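Local coordinates for Rab3 interacting molecule variant 2 (Drosophila melanogaster, PDB 4TS6), which probably helps organise the presynaptic active zone and support synaptic release, here through its C2A domain, at residues N45-V50 with G105-I110; K49-P54 with H58-R63. All blocks are in the same frame, centred on the assembly; numbering follows the deposited sequence.

Contact 1 of 2, residues N45-V50 with G105-I110; sequences NPYAKV and GANDFI
Asn107 turns its carboxamide to the phenol of Tyr47, and ND2 gives a hydrogen bond to OH at 2.9 Å, with an angle of 154° at the hydrogen and OH tilted slightly from the amide plane. The amide meets the ring at its oxygen-bearing edge, near the ring plane, and the two side chains cross at about a right angle. In Tyr47 a chi1 of 63° sets the ring over its own backbone, CG flanked by N and C, and swings it toward the 105-110 segment. There the ring also packs on Trp99, with planes nearly parallel, and receives the cation of Arg63. Asn107 holds CG anti to its carbonyl carbon (chi1 -61°). Asparagine suits this position because its amide works at both ends: OD1 accepts from the backbone N of Val102, which helps fix the rotation that aims ND2 at the phenol. Pro46 CB and Ile110 CD1 approach to 4.4 Å, a loose touch between two buried side chains, Pro46 lying also on Trp75 of strand 74-81 and Ile110 on Leu98 of strand 93-100. One directional bond, accompanied by this apolar contact, thus ties the loop to strand 46-53 across strand 93-100, with the Val102 bond holding the donor in place.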
loop_
_atom_site.group_PDB
_atom_site.type_symbol
_atom_site.label_atom_id
_atom_site.label_comp_id
_atom_site.label_asym_id
_atom_site.label_seq_id
_atom_site.Cartn_x
_atom_site.Cartn_y
_atom_site.Cartn_z
ATOM N N ASN A 45 -11.245 5.944 -8.638
ATOM C CA ASN A 45 -9.981 6.550 -9.025
ATOM C C ASN A 45 -9.012 6.295 -7.900
ATOM O O ASN A 45 -8.760 7.183 -7.075
ATOM C CB ASN A 45 -10.133 8.056 -9.223
ATOM C CG ASN A 45 -11.235 8.407 -10.198
ATOM O OD1 ASN A 45 -11.179 8.032 -11.366
ATOM N ND2 ASN A 45 -12.236 9.150 -9.729
ATOM N N PRO A 46 -8.463 5.079 -7.859
ATOM C CA PRO A 46 -7.683 4.556 -6.737
ATOM C C PRO A 46 -6.243 5.068 -6.640
ATOM O O PRO A 46 -5.557 5.183 -7.653
ATOM C CB PRO A 46 -7.661 3.028 -7.005
ATOM C CG PRO A 46 -8.621 2.782 -8.151
ATOM C CD PRO A 46 -8.657 4.069 -8.918
ATOM N N TYR A 47 -5.810 5.382 -5.423
ATOM C CA TYR A 47 -4.400 5.608 -5.106
ATOM C C TYR A 47 -4.169 4.994 -3.759
ATOM O O TYR A 47 -5.125 4.699 -3.031
ATOM C CB TYR A 47 -4.028 7.092 -5.049
ATOM C CG TYR A 47 -4.743 7.886 -3.970
ATOM C CD1 TYR A 47 -6.006 8.421 -4.192
ATOM C CD2 TYR A 47 -4.144 8.117 -2.737
ATOM C CE1 TYR A 47 -6.658 9.177 -3.202
ATOM C CE2 TYR A 47 -4.786 8.851 -1.747
ATOM C CZ TYR A 47 -6.035 9.381 -1.983
ATOM O OH TYR A 47 -6.658 10.124 -0.985
ATOM N N ALA A 48 -2.898 4.801 -3.411
ATOM C CA ALA A 48 -2.594 4.165 -2.147
ATOM C C ALA A 48 -1.711 5.054 -1.313
ATOM O O ALA A 48 -0.908 5.824 -1.837
ATOM C CB ALA A 48 -1.936 2.810 -2.375
ATOM N N LYS A 49 -1.880 4.964 -0.001
ATOM C CA LYS A 49 -0.993 5.648 0.907
ATOM C C LYS A 49 -0.291 4.573 1.715
ATOM O O LYS A 49 -0.891 3.556 2.054
ATOM C CB LYS A 49 -1.795 6.572 1.832
ATOM C CG LYS A 49 -1.430 8.036 1.700
ATOM C CD LYS A 49 -2.642 8.960 1.712
ATOM C CE LYS A 49 -3.267 9.113 3.089
ATOM N NZ LYS A 49 -4.233 10.268 3.125
ATOM N N VAL A 50 0.984 4.786 2.026
ATOM C CA VAL A 50 1.727 3.790 2.802
ATOM C C VAL A 50 2.388 4.505 3.963
ATOM O O VAL A 50 2.952 5.590 3.782
ATOM C CB VAL A 50 2.833 3.145 1.963
ATOM C CG1 VAL A 50 3.535 2.027 2.743
ATOM C CG2 VAL A 50 2.258 2.608 0.662
ATOM N N GLY A 105 -14.539 16.408 -3.125
ATOM C CA GLY A 105 -14.842 16.104 -1.744
ATOM C C GLY A 105 -13.787 15.231 -1.124
ATOM O O GLY A 105 -12.800 14.869 -1.772
ATOM N N ALA A 106 -13.990 14.888 0.144
ATOM C CA ALA A 106 -13.065 14.003 0.829
ATOM C C ALA A 106 -13.016 12.681 0.067
ATOM O O ALA A 106 -14.019 12.239 -0.496
ATOM C CB ALA A 106 -13.512 13.779 2.261
ATOM N N ASN A 107 -11.839 12.072 0.033
ATOM C CA ASN A 107 -11.639 10.821 -0.680
ATOM C C ASN A 107 -12.128 9.659 0.174
ATOM O O ASN A 107 -12.057 9.715 1.396
ATOM C CB ASN A 107 -10.151 10.698 -1.050
ATOM C CG ASN A 107 -9.701 11.840 -1.962
ATOM O OD1 ASN A 107 -10.529 12.442 -2.642
ATOM N ND2 ASN A 107 -8.412 12.143 -1.974
ATOM N N ASP A 108 -12.633 8.609 -0.466
ATOM C CA ASP A 108 -13.299 7.531 0.256
ATOM C C ASP A 108 -12.339 6.386 0.494
ATOM O O ASP A 108 -11.566 6.018 -0.398
ATOM C CB ASP A 108 -14.513 7.024 -0.536
ATOM C CG ASP A 108 -15.691 7.975 -0.476
ATOM O OD1 ASP A 108 -15.991 8.493 0.622
ATOM O OD2 ASP A 108 -16.330 8.195 -1.530
ATOM N N PHE A 109 -12.388 5.842 1.706
ATOM C CA PHE A 109 -11.584 4.692 2.090
ATOM C C PHE A 109 -12.054 3.438 1.331
ATOM O O PHE A 109 -13.245 3.126 1.303
ATOM C CB PHE A 109 -11.688 4.500 3.612
ATOM C CG PHE A 109 -11.034 3.228 4.127
ATOM C CD1 PHE A 109 -9.673 3.165 4.340
ATOM C CD2 PHE A 109 -11.801 2.118 4.425
ATOM C CE1 PHE A 109 -9.080 1.997 4.831
ATOM C CE2 PHE A 109 -11.214 0.958 4.900
ATOM C CZ PHE A 109 -9.858 0.903 5.104
ATOM N N ILE A 110 -11.132 2.724 0.698
ATOM C CA ILE A 110 -11.516 1.519 -0.034
ATOM C C ILE A 110 -11.176 0.266 0.776
ATOM O O ILE A 110 -11.937 -0.694 0.797
ATOM C CB ILE A 110 -10.778 1.406 -1.392
ATOM C CG1 ILE A 110 -11.156 2.544 -2.326
ATOM C CG2 ILE A 110 -11.120 0.073 -2.080
ATOM C CD1 ILE A 110 -10.393 2.493 -3.652
#

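Contact 2 of 2, residues K49-P54 with H58-R63; sequences KVFLLP and HKSKRR
The ring of Phe51 carries Lys61 over one face: Lys61 CA stands 4.2 Å from the ring centroid, 21° off the normal and offset toward the rim, in a CH-pi contact. Lys61 then runs alongside the ring, its CG anti to the backbone N (chi1 -178°), and on that same side its CD meets Phe51 CZ at the rim, tightly, at 3.3 Å. Arg56 makes a cation-pi contact with the same ring. With an alanine in place of Phe51, the methylenes of Lys61 would probably lose the surface they lie along and the long chain would be freer to swing. The second flat group, the guanidinium of Arg62, is bent back by chi2 (-66°) so that NH1 donates in its own plane to Lys59 O at 3.0 Å and to Lys61 O at 3.1 Å, though it comes from above each carbonyl plane. NH2 binds Val80 O, and Tyr81 adds a cation-pi contact, so arginine joins this turn to strand 74-81.

Between these two groups runs an antiparallel pairing. Val50 N donates to Arg62 O and Arg62 N to Val50 O, both at 2.9 Å; Lys49 and Arg63 form the adjoining non-hydrogen-bonded pair. Valine suits its buried side, against Leu29 and Leu94. On the other face, Lys49 NZ and Lys61 NZ come within 4.3 Å and donate to one shared water, which probably eases their repulsion. The chemistry implies a hairpin held by backbone bonds and aliphatic-aromatic packing, with Lys49, Lys61 and Arg63 probably forming a positive patch, consistent with the polybasic strand of related C2 domains.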
loop_
_atom_site.group_PDB
_atom_site.type_symbol
_atom_site.label_atom_id
_atom_site.label_comp_id
_atom_site.label_asym_id
_atom_site.label_seq_id
_atom_site.Cartn_x
_atom_site.Cartn_y
_atom_site.Cartn_z
ATOM N N LYS A 49 -1.880 4.964 -0.001
ATOM C CA LYS A 49 -0.993 5.648 0.907
ATOM C C LYS A 49 -0.291 4.573 1.715
ATOM O O LYS A 49 -0.891 3.556 2.054
ATOM C CB LYS A 49 -1.795 6.572 1.832
ATOM C CG LYS A 49 -1.430 8.036 1.700
ATOM C CD LYS A 49 -2.642 8.960 1.712
ATOM C CE LYS A 49 -3.267 9.113 3.089
ATOM N NZ LYS A 49 -4.233 10.268 3.125
ATOM N N VAL A 50 0.984 4.786 2.026
ATOM C CA VAL A 50 1.727 3.790 2.802
ATOM C C VAL A 50 2.388 4.505 3.963
ATOM O O VAL A 50 2.952 5.590 3.782
ATOM C CB VAL A 50 2.833 3.145 1.963
ATOM C CG1 VAL A 50 3.535 2.027 2.743
ATOM C CG2 VAL A 50 2.258 2.608 0.662
ATOM N N PHE A 51 2.314 3.906 5.154
ATOM C CA PHE A 51 3.021 4.439 6.319
ATOM C C PHE A 51 3.819 3.327 6.940
ATOM O O PHE A 51 3.368 2.179 6.936
ATOM C CB PHE A 51 2.027 4.929 7.370
ATOM C CG PHE A 51 1.469 6.282 7.083
ATOM C CD1 PHE A 51 0.346 6.427 6.291
ATOM C CD2 PHE A 51 2.071 7.410 7.611
ATOM C CE1 PHE A 51 -0.175 7.696 6.025
ATOM C CE2 PHE A 51 1.561 8.674 7.358
ATOM C CZ PHE A 51 0.437 8.810 6.562
ATOM N N LEU A 52 4.990 3.648 7.486
ATOM C CA LEU A 52 5.703 2.650 8.294
ATOM C C LEU A 52 5.478 3.009 9.747
ATOM O O LEU A 52 6.180 3.866 10.293
ATOM C CB LEU A 52 7.199 2.649 7.971
ATOM C CG LEU A 52 8.053 1.638 8.736
ATOM C CD1 LEU A 52 7.600 0.216 8.391
ATOM C CD2 LEU A 52 9.513 1.829 8.398
ATOM N N LEU A 53 4.489 2.366 10.368
ATOM C CA LEU A 53 4.051 2.734 11.717
ATOM C C LEU A 53 5.045 2.212 12.755
ATOM O O LEU A 53 5.718 1.210 12.501
ATOM C CB LEU A 53 2.647 2.182 11.993
ATOM C CG LEU A 53 1.535 2.642 11.058
ATOM C CD1 LEU A 53 0.225 2.026 11.512
ATOM C CD2 LEU A 53 1.445 4.141 11.094
ATOM N N PRO A 54 5.120 2.852 13.950
ATOM C CA PRO A 54 4.272 3.903 14.538
ATOM C C PRO A 54 4.388 5.322 13.956
ATOM O O PRO A 54 3.485 6.129 14.202
ATOM C CB PRO A 54 4.689 3.901 16.019
ATOM C CG PRO A 54 6.097 3.371 16.010
ATOM C CD PRO A 54 6.086 2.319 14.934
ATOM N N HIS A 58 4.983 13.254 8.024
ATOM C CA HIS A 58 5.244 13.313 6.583
ATOM C C HIS A 58 6.399 12.386 6.192
ATOM O O HIS A 58 6.469 11.898 5.065
ATOM C CB HIS A 58 5.580 14.753 6.186
ATOM C CG HIS A 58 6.594 15.393 7.084
ATOM N ND1 HIS A 58 6.249 16.051 8.246
ATOM C CD2 HIS A 58 7.945 15.450 7.005
ATOM C CE1 HIS A 58 7.343 16.497 8.839
ATOM N NE2 HIS A 58 8.386 16.145 8.107
ATOM N N LYS A 59 7.296 12.146 7.144
ATOM C CA LYS A 59 8.501 11.356 6.931
ATOM C C LYS A 59 8.201 9.901 6.558
ATOM O O LYS A 59 8.925 9.282 5.775
ATOM C CB LYS A 59 9.340 11.406 8.212
ATOM C CG LYS A 59 10.693 10.720 8.137
ATOM C CD LYS A 59 11.348 10.655 9.519
ATOM C CE LYS A 59 12.665 9.884 9.474
ATOM N NZ LYS A 59 12.771 8.859 10.552
ATOM N N SER A 60 7.126 9.367 7.132
ATOM C CA SER A 60 6.753 7.968 6.957
ATOM C C SER A 60 5.806 7.791 5.770
ATOM O O SER A 60 5.693 6.708 5.195
ATOM C CB SER A 60 6.092 7.453 8.236
ATOM O OG SER A 60 5.626 6.124 8.081
ATOM N N LYS A 61 5.137 8.875 5.400
ATOM C CA LYS A 61 4.129 8.853 4.337
ATOM C C LYS A 61 4.676 8.651 2.925
ATOM O O LYS A 61 5.633 9.311 2.513
ATOM C CB LYS A 61 3.346 10.177 4.364
ATOM C CG LYS A 61 2.228 10.253 3.331
ATOM C CD LYS A 61 0.962 10.810 3.968
ATOM C CE LYS A 61 0.479 12.089 3.329
ATOM N NZ LYS A 61 -0.734 12.588 4.051
ATOM N N ARG A 62 4.046 7.747 2.177
ATOM C CA ARG A 62 4.291 7.626 0.742
ATOM C C ARG A 62 2.933 7.576 0.059
ATOM O O ARG A 62 1.947 7.152 0.656
ATOM C CB ARG A 62 5.059 6.341 0.418
ATOM C CG ARG A 62 6.415 6.221 1.102
ATOM C CD ARG A 62 7.403 7.273 0.609
ATOM N NE ARG A 62 8.745 6.967 1.106
ATOM C CZ ARG A 62 9.214 7.388 2.274
ATOM N NH1 ARG A 62 8.460 8.153 3.056
ATOM N NH2 ARG A 62 10.436 7.051 2.661
ATOM N N ARG A 63 2.873 7.990 -1.200
ATOM C CA ARG A 63 1.586 8.001 -1.884
ATOM C C ARG A 63 1.804 7.680 -3.360
ATOM O O ARG A 63 2.727 8.210 -3.975
ATOM C CB ARG A 63 0.957 9.394 -1.698
ATOM C CG ARG A 63 -0.353 9.583 -2.415
ATOM C CD ARG A 63 -0.791 11.037 -2.411
ATOM N NE ARG A 63 -1.903 11.253 -3.332
ATOM C CZ ARG A 63 -3.043 11.849 -2.996
ATOM N NH1 ARG A 63 -3.215 12.298 -1.758
ATOM N NH2 ARG A 63 -4.007 12.000 -3.898
HETATM O O HOH W 1 -2.517 11.217 5.331
#

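How the contacts relate
Both contacts start from strand 46-53 and share Lys49 and Val50, their centres lying 14 Å apart. Contact 1 joins the beginning of the strand to 105-110, far on in the sequence, reaching past strand 93-100 to the outermost strand 108-116. Contact 2 follows farther along the strand and is local, pairing it with 62-63 at the opposite margin of the same four-stranded sheet. Arg63 brings the two together, packing its CZ against Tyr47 CE2 at 3.7 Å. In this C2 beta-sandwich, strand 46-53 is touched near its start by the loop and, from its middle onward, paired with the basic segment, so it is bonded to one edge directly and linked by side chains to the other.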